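PDB 5MQ6: polycyclic ketone monooxygenase from Myceliophthora thermophila, which uses FAD and NADPH to insert one oxygen atom next to the carbonyl of ketones, notably bulky polycyclic ones, turning them into esters or lactones. Local coordinates for residues I82-G87 and V219-G224; V244-R249 and L474-V479. All coordinates share one frame; numbering follows the deposited sequence.

Contact 1 of 2, residues I82-G87 and V219-G224; sequences IILGAG and VLLASG. With FAD (flavin-adenine dinucleotide), chain B.
Leu84 meets Leu221 and Ser223 through the two branches of its isobutyl group. CD1 lies 3.9 Å from Leu221 CD2, while CD2 is wedged between protein and cofactor, 3.6 Å from Ser223 CB and equally close to C5A of the FAD adenine. A chi1 of -168°, CG trans to the backbone N, swings the branch point toward the cofactor, and chi2 turns CD2 onto the purine. On the other face of the sheet the meeting is lighter: Ile83 CG1 approaches Leu220 CD2 at 4.1 Å, and Tyr93 of helix 88-99 packs on both residues. Parallel pairing holds the backbones together, with Leu220 N donating to Ile82 O, Leu84 N to Leu220 O and Ala222 N to Leu84 O, the last at 2.8 Å. Strand 82-84 runs into Gly85 and Gly87, the opening glycines of a GxGxxG sequence, consistent with the strand-turn-helix element of a Rossmann-type dinucleotide fold. A side chain at Gly85 would collide with Ala222 O, and one at Gly87 with FAD O1P. A water donates to Ala222 O at 2.8 Å and weakly accepts from Gly87 N, linking the residue after strand 219-221 to the N-cap residue of helix 88-99. Gly224 CA comes within 3.2 Å of the bridging FAD O3P. Farther out, Asp113 receives the amide of Ala86 and also binds FAD, and Thr492 packs against Leu84, Leu221 and Ser223.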
loop_
_atom_site.group_PDB
_atom_site.type_symbol
_atom_site.label_atom_id
_atom_site.label_comp_id
_atom_site.label_asym_id
_atom_site.label_seq_id
_atom_site.Cartn_x
_atom_site.Cartn_y
_atom_site.Cartn_z
ATOM N N ILE A 82 19.843 -10.504 -0.790
ATOM C CA ILE A 82 19.221 -9.547 -1.711
ATOM C C ILE A 82 17.871 -9.140 -1.163
ATOM O O ILE A 82 16.997 -9.965 -0.863
ATOM C CB ILE A 82 19.152 -10.017 -3.157
ATOM C CG1 ILE A 82 20.604 -10.059 -3.733
ATOM C CG2 ILE A 82 18.264 -9.012 -3.957
ATOM C CD1 ILE A 82 20.693 -10.862 -5.031
ATOM N N ILE A 83 17.728 -7.831 -1.047
ATOM C CA ILE A 83 16.455 -7.199 -0.698
ATOM C C ILE A 83 15.811 -6.560 -1.941
ATOM O O ILE A 83 16.440 -5.725 -2.575
ATOM C CB ILE A 83 16.675 -6.110 0.355
ATOM C CG1 ILE A 83 17.245 -6.769 1.645
ATOM C CG2 ILE A 83 15.354 -5.352 0.658
ATOM C CD1 ILE A 83 17.729 -5.773 2.684
ATOM N N LEU A 84 14.572 -6.933 -2.246
ATOM C CA LEU A 84 13.867 -6.333 -3.368
ATOM C C LEU A 84 13.010 -5.247 -2.785
ATOM O O LEU A 84 12.124 -5.502 -1.953
ATOM C CB LEU A 84 13.015 -7.362 -4.107
ATOM C CG LEU A 84 12.402 -7.050 -5.466
ATOM C CD1 LEU A 84 11.978 -8.308 -6.204
ATOM C CD2 LEU A 84 11.119 -6.275 -5.287
ATOM N N GLY A 85 13.347 -4.019 -3.161
ATOM C CA GLY A 85 12.725 -2.855 -2.646
ATOM C C GLY A 85 13.621 -2.040 -1.723
ATOM O O GLY A 85 14.161 -2.586 -0.785
ATOM N N ALA A 86 13.669 -0.743 -1.969
ATOM C CA ALA A 86 14.464 0.199 -1.274
ATOM C C ALA A 86 13.568 1.329 -0.695
ATOM O O ALA A 86 14.034 2.437 -0.364
ATOM C CB ALA A 86 15.497 0.732 -2.228
ATOM N N GLY A 87 12.283 1.014 -0.510
ATOM C CA GLY A 87 11.421 1.899 0.238
ATOM C C GLY A 87 11.623 1.673 1.736
ATOM O O GLY A 87 12.600 1.050 2.154
ATOM N N VAL A 219 16.725 -14.305 -0.186
ATOM C CA VAL A 219 16.015 -13.214 -0.857
ATOM C C VAL A 219 14.901 -12.739 0.046
ATOM O O VAL A 219 14.106 -13.486 0.461
ATOM C CB VAL A 219 15.448 -13.627 -2.220
ATOM C CG1 VAL A 219 14.518 -12.547 -2.840
ATOM C CG2 VAL A 219 16.568 -14.010 -3.173
ATOM N N LEU A 220 14.880 -11.459 0.340
ATOM C CA LEU A 220 13.863 -10.828 1.189
ATOM C C LEU A 220 13.012 -9.861 0.301
ATOM O O LEU A 220 13.525 -8.852 -0.191
ATOM C CB LEU A 220 14.619 -10.040 2.219
ATOM C CG LEU A 220 15.313 -10.734 3.372
ATOM C CD1 LEU A 220 15.378 -12.183 3.433
ATOM C CD2 LEU A 220 16.341 -9.937 4.078
ATOM N N LEU A 221 11.737 -10.128 0.132
ATOM C CA LEU A 221 10.910 -9.240 -0.690
ATOM C C LEU A 221 10.272 -8.158 0.179
ATOM O O LEU A 221 9.567 -8.455 1.138
ATOM C CB LEU A 221 9.834 -10.005 -1.393
ATOM C CG LEU A 221 10.282 -11.163 -2.240
ATOM C CD1 LEU A 221 9.023 -11.769 -2.799
ATOM C CD2 LEU A 221 11.289 -10.937 -3.346
ATOM N N ALA A 222 10.529 -6.897 -0.153
ATOM C CA ALA A 222 9.770 -5.757 0.406
ATOM C C ALA A 222 9.269 -4.946 -0.817
ATOM O O ALA A 222 9.552 -3.768 -1.032
ATOM C CB ALA A 222 10.684 -4.939 1.313
ATOM N N SER A 223 8.491 -5.632 -1.623
ATOM C CA SER A 223 8.151 -5.196 -2.998
ATOM C C SER A 223 6.955 -4.293 -2.972
ATOM O O SER A 223 6.529 -3.812 -4.060
ATOM C CB SER A 223 7.829 -6.416 -3.852
ATOM O OG SER A 223 6.651 -7.080 -3.391
ATOM N N GLY A 224 6.329 -4.139 -1.782
ATOM C CA GLY A 224 5.216 -3.169 -1.626
ATOM C C GLY A 224 3.863 -3.689 -2.121
ATOM O O GLY A 224 3.699 -4.869 -2.469
HETATM P PA FAD B . 7.183 0.557 -1.509
HETATM O O1A FAD B . 6.108 0.373 -2.529
HETATM O O2A FAD B . 7.350 1.876 -0.777
HETATM O O5B FAD B . 8.589 0.223 -2.208
HETATM C C5B FAD B . 8.729 -0.931 -2.967
HETATM C C4B FAD B . 9.642 -0.625 -4.137
HETATM O O4B FAD B . 9.939 -1.885 -4.767
HETATM C C3B FAD B . 9.063 0.282 -5.220
HETATM O O3B FAD B . 10.019 1.235 -5.606
HETATM C C2B FAD B . 8.773 -0.657 -6.357
HETATM O O2B FAD B . 8.853 -0.029 -7.614
HETATM C C1B FAD B . 9.849 -1.703 -6.156
HETATM N N9A FAD B . 9.554 -2.950 -6.818
HETATM C C8A FAD B . 8.410 -3.683 -6.703
HETATM N N7A FAD B . 8.516 -4.739 -7.502
HETATM C C5A FAD B . 9.689 -4.714 -8.157
HETATM C C6A FAD B . 10.366 -5.601 -9.120
HETATM N N6A FAD B . 9.862 -6.707 -9.628
HETATM N N1A FAD B . 11.573 -5.211 -9.436
HETATM C C2A FAD B . 12.143 -4.072 -8.977
HETATM N N3A FAD B . 11.631 -3.209 -8.128
HETATM C C4A FAD B . 10.361 -3.508 -7.711
HETATM N N1 FAD B . 0.688 3.890 3.982
HETATM C C2 FAD B . 0.563 4.282 5.292
HETATM O O2 FAD B . 0.607 3.457 6.196
HETATM N N3 FAD B . 0.391 5.574 5.605
HETATM C C4 FAD B . 0.335 6.499 4.633
HETATM O O4 FAD B . 0.184 7.662 4.982
HETATM C C4X FAD B . 0.456 6.186 3.199
HETATM N N5 FAD B . 0.379 7.100 2.174
HETATM C C5X FAD B . 0.508 6.653 0.900
HETATM C C6 FAD B . 0.419 7.602 -0.229
HETATM C C7 FAD B . 0.567 7.018 -1.576
HETATM C C7M FAD B . 0.500 7.896 -2.805
HETATM C C8 FAD B . 0.768 5.558 -1.807
HETATM C C8M FAD B . 0.930 4.941 -3.196
HETATM C C9 FAD B . 0.834 4.700 -0.727
HETATM C C9A FAD B . 0.712 5.191 0.603
HETATM N N10 FAD B . 0.763 4.265 1.659
HETATM C C10 FAD B . 0.662 4.755 2.965
HETATM C "C1'" FAD B . 1.033 2.825 1.449
HETATM C "C2'" FAD B . 2.599 2.709 1.228
HETATM O "O2'" FAD B . 2.845 1.972 0.022
HETATM C "C3'" FAD B . 3.387 2.094 2.435
HETATM O "O3'" FAD B . 3.174 2.904 3.594
HETATM C "C4'" FAD B . 4.929 2.040 2.325
HETATM O "O4'" FAD B . 5.569 3.255 1.729
HETATM C "C5'" FAD B . 5.357 0.768 1.566
HETATM O "O5'" FAD B . 6.776 0.558 1.847
HETATM P P FAD B . 7.391 -0.709 1.047
HETATM O O1P FAD B . 8.945 -0.470 1.075
HETATM O O2P FAD B . 6.713 -1.955 1.635
HETATM O O3P FAD B . 6.783 -0.610 -0.480
HETATM O O HOH W 1 10.769 -1.486 0.130
#

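Contact 2 of 2, residues V244-R249 and L474-V479; sequences VFHTAR and LSTGYV. With NDP (NADPH dihydro-nicotinamide-adenine-dinucleotide phosphate), chain C.
With CG trans to the backbone N (chi1 -166°) and the ring turned about CB-CG, the imidazole of His246 reaches along 474-479, one face under Leu474 O and NE2 directed to Gly477 O. The NE2 bond is short, 2.8 Å, but weak, bent to 128° at the hydrogen, and Gln230 O is a second weak acceptor. On the other nitrogen, ND1 takes the amide of Ala248 in the ring plane at 3.2 Å, which fixes the ring's rotation. The imidazole edge also faces the Tyr478 ring in a T-shaped pair, centroids 6.0 Å apart and planes at 66°. Replacing this histidine by alanine takes away both ring nitrogens and is likely to leave the Ala248 amide without its acceptor and the Tyr478 face without its edge partner. The backbones pair in parallel, Leu474 N donating to Phe245 O and Thr247 N to Leu474 O, while Val244 CG1 packs at 3.9 Å on Leu474 CG. Thr247 CG2 presses tightly on Ser475 CB, 3.5 Å away. One water joins Thr247 OG1 to Tyr478 OH, which is also bonded to Asn125. On the cofactor side, Gly477 CA lies 3.2 Å from NDP O3, and Tyr478 CE1 is near NDP O1N. Here the edge strand of the parallel Rossmann-type sheet meets the loop after strand 471-474, which lines the NADPH diphosphate and brings Tyr478 to the flavin cofactor.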
loop_
_atom_site.group_PDB
_atom_site.type_symbol
_atom_site.label_atom_id
_atom_site.label_comp_id
_atom_site.label_asym_id
_atom_site.label_seq_id
_atom_site.Cartn_x
_atom_site.Cartn_y
_atom_site.Cartn_z
ATOM N N VAL A 244 -0.910 14.279 -20.760
ATOM C CA VAL A 244 -1.540 13.353 -19.845
ATOM C C VAL A 244 -0.394 12.829 -18.969
ATOM O O VAL A 244 0.757 12.614 -19.470
ATOM C CB VAL A 244 -2.126 12.111 -20.505
ATOM C CG1 VAL A 244 -3.031 11.362 -19.544
ATOM C CG2 VAL A 244 -2.917 12.462 -21.694
ATOM N N PHE A 245 -0.721 12.589 -17.692
ATOM C CA PHE A 245 0.197 11.990 -16.788
ATOM C C PHE A 245 -0.548 11.394 -15.618
ATOM O O PHE A 245 -1.698 11.746 -15.388
ATOM C CB PHE A 245 1.305 12.962 -16.324
ATOM C CG PHE A 245 0.824 14.262 -15.796
ATOM C CD1 PHE A 245 0.548 14.423 -14.449
ATOM C CD2 PHE A 245 0.697 15.356 -16.651
ATOM C CE1 PHE A 245 0.131 15.642 -13.965
ATOM C CE2 PHE A 245 0.275 16.554 -16.184
ATOM C CZ PHE A 245 -0.008 16.712 -14.834
ATOM N N HIS A 246 0.103 10.444 -14.941
ATOM C CA HIS A 246 -0.481 9.802 -13.765
ATOM C C HIS A 246 0.094 10.518 -12.552
ATOM O O HIS A 246 1.184 11.046 -12.579
ATOM C CB HIS A 246 -0.244 8.272 -13.816
ATOM C CG HIS A 246 -1.072 7.457 -12.851
ATOM N ND1 HIS A 246 -0.849 7.469 -11.497
ATOM C CD2 HIS A 246 -2.013 6.501 -13.056
ATOM C CE1 HIS A 246 -1.679 6.635 -10.890
ATOM N NE2 HIS A 246 -2.383 6.011 -11.815
ATOM N N THR A 247 -0.676 10.638 -11.491
ATOM C CA THR A 247 -0.209 11.314 -10.291
ATOM C C THR A 247 1.049 10.693 -9.700
ATOM O O THR A 247 1.877 11.346 -9.017
ATOM C CB THR A 247 -1.349 11.263 -9.222
ATOM O OG1 THR A 247 -1.811 9.909 -8.994
ATOM C CG2 THR A 247 -2.563 12.037 -9.732
ATOM N N ALA A 248 1.153 9.378 -9.881
ATOM C CA ALA A 248 2.324 8.612 -9.379
ATOM C C ALA A 248 3.580 8.855 -10.264
ATOM O O ALA A 248 4.693 8.513 -9.888
ATOM C CB ALA A 248 1.976 7.149 -9.296
ATOM N N ARG A 249 3.383 9.455 -11.442
ATOM C CA ARG A 249 4.536 9.936 -12.245
ATOM C C ARG A 249 4.312 11.414 -12.699
ATOM O O ARG A 249 4.168 11.702 -13.939
ATOM C CB ARG A 249 4.767 8.974 -13.417
ATOM C CG ARG A 249 4.796 7.493 -13.049
ATOM C CD ARG A 249 6.163 7.044 -12.465
ATOM N NE ARG A 249 6.193 5.561 -12.206
ATOM C CZ ARG A 249 5.736 4.942 -11.125
ATOM N NH1 ARG A 249 5.168 5.605 -10.160
ATOM N NH2 ARG A 249 5.838 3.603 -11.004
ATOM N N LEU A 474 -4.334 11.655 -14.338
ATOM C CA LEU A 474 -4.859 10.334 -14.054
ATOM C C LEU A 474 -4.469 10.014 -12.609
ATOM O O LEU A 474 -3.306 9.824 -12.249
ATOM C CB LEU A 474 -4.320 9.281 -15.019
ATOM C CG LEU A 474 -4.599 9.489 -16.533
ATOM C CD1 LEU A 474 -4.068 8.306 -17.370
ATOM C CD2 LEU A 474 -6.070 9.723 -16.851
ATOM N N SER A 475 -5.477 10.073 -11.763
ATOM C CA SER A 475 -5.364 9.772 -10.354
ATOM C C SER A 475 -6.236 8.531 -10.157
ATOM O O SER A 475 -7.170 8.504 -9.319
ATOM C CB SER A 475 -5.885 10.975 -9.597
ATOM O OG SER A 475 -6.131 10.618 -8.328
ATOM N N THR A 476 -5.934 7.517 -10.972
ATOM C CA THR A 476 -6.730 6.332 -11.092
ATOM C C THR A 476 -6.084 5.138 -10.346
ATOM O O THR A 476 -6.555 3.986 -10.424
ATOM C CB THR A 476 -6.978 6.034 -12.557
ATOM O OG1 THR A 476 -5.777 6.303 -13.278
ATOM C CG2 THR A 476 -8.063 6.993 -13.074
ATOM N N GLY A 477 -5.043 5.407 -9.588
ATOM C CA GLY A 477 -4.644 4.459 -8.607
ATOM C C GLY A 477 -3.662 3.461 -9.190
ATOM O O GLY A 477 -3.018 3.757 -10.196
ATOM N N TYR A 478 -3.540 2.324 -8.506
ATOM C CA TYR A 478 -2.483 1.300 -8.689
ATOM C C TYR A 478 -3.113 -0.046 -8.741
ATOM O O TYR A 478 -4.167 -0.258 -8.176
ATOM C CB TYR A 478 -1.520 1.266 -7.477
ATOM C CG TYR A 478 -0.977 2.612 -7.158
ATOM C CD1 TYR A 478 -1.779 3.558 -6.508
ATOM C CD2 TYR A 478 0.339 2.999 -7.562
ATOM C CE1 TYR A 478 -1.294 4.856 -6.235
ATOM C CE2 TYR A 478 0.841 4.307 -7.269
ATOM C CZ TYR A 478 0.015 5.242 -6.611
ATOM O OH TYR A 478 0.451 6.533 -6.289
ATOM N N VAL A 479 -2.423 -1.014 -9.334
ATOM C CA VAL A 479 -2.889 -2.420 -9.239
ATOM C C VAL A 479 -3.178 -2.769 -7.753
ATOM O O VAL A 479 -2.376 -2.450 -6.849
ATOM C CB VAL A 479 -1.892 -3.438 -9.845
ATOM C CG1 VAL A 479 -2.353 -4.901 -9.630
ATOM C CG2 VAL A 479 -1.711 -3.170 -11.330
HETATM P PA NDP C . -7.417 4.918 -5.747
HETATM O O1A NDP C . -7.368 3.526 -6.466
HETATM O O2A NDP C . -7.717 5.072 -4.277
HETATM O O5B NDP C . -8.371 5.856 -6.637
HETATM C C5B NDP C . -8.489 5.734 -8.039
HETATM C C4B NDP C . -9.686 6.602 -8.371
HETATM O O4B NDP C . -9.951 6.550 -9.798
HETATM C C3B NDP C . -10.942 6.131 -7.631
HETATM O O3B NDP C . -11.579 7.268 -7.019
HETATM C C2B NDP C . -11.710 5.487 -8.764
HETATM O O2B NDP C . -13.150 5.413 -8.547
HETATM C C1B NDP C . -11.322 6.340 -9.951
HETATM N N9A NDP C . -11.629 5.654 -11.207
HETATM C C8A NDP C . -11.256 4.395 -11.606
HETATM N N7A NDP C . -11.765 4.101 -12.818
HETATM C C5A NDP C . -12.472 5.209 -13.159
HETATM C C6A NDP C . -13.296 5.569 -14.305
HETATM N N6A NDP C . -13.423 4.678 -15.281
HETATM N N1A NDP C . -13.871 6.790 -14.308
HETATM C C2A NDP C . -13.742 7.700 -13.290
HETATM N N3A NDP C . -13.020 7.454 -12.184
HETATM C C4A NDP C . -12.391 6.229 -12.103
HETATM O O3 NDP C . -6.021 5.668 -5.929
HETATM P PN NDP C . -5.314 6.882 -5.075
HETATM O O1N NDP C . -3.979 7.165 -5.837
HETATM O O2N NDP C . -6.251 8.054 -4.890
HETATM O O5D NDP C . -5.004 6.248 -3.619
HETATM C C5D NDP C . -4.286 4.968 -3.565
HETATM C C4D NDP C . -3.769 4.683 -2.166
HETATM O O4D NDP C . -2.690 5.583 -1.826
HETATM C C3D NDP C . -4.825 5.072 -1.129
HETATM O O3D NDP C . -6.052 4.249 -1.091
HETATM C C2D NDP C . -3.968 5.262 0.140
HETATM O O2D NDP C . -3.588 3.972 0.722
HETATM C C1D NDP C . -2.810 6.078 -0.435
HETATM P P2B NDP C . -13.773 4.096 -7.835
HETATM O O1X NDP C . -13.093 2.915 -8.543
HETATM O O2X NDP C . -15.254 4.049 -8.146
HETATM O O3X NDP C . -13.566 4.267 -6.324
HETATM O O HOH W 2 -0.568 8.854 -6.967
#

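In the fold
Both segments of contact 1 precede those of contact 2 in sequence; the centres are 23 Å apart and the nearest atoms about 8 Å. They belong to different sheets: 82-87 and 219-224 to the mixed sheet whose strand ends hold FAD, 244-246 and the end of strand 471-474, with the loop that follows, to the edge of the five-stranded parallel sheet that serves NADPH. Helix 488-492 follows the 474-479 loop, and its Thr492 packs on contact 1, so the chain leaving contact 2 returns to the FAD site. The pair thus marks the two dinucleotide-binding units of a flavoprotein monooxygenase, with Tyr478 contributing to both cofactor pockets.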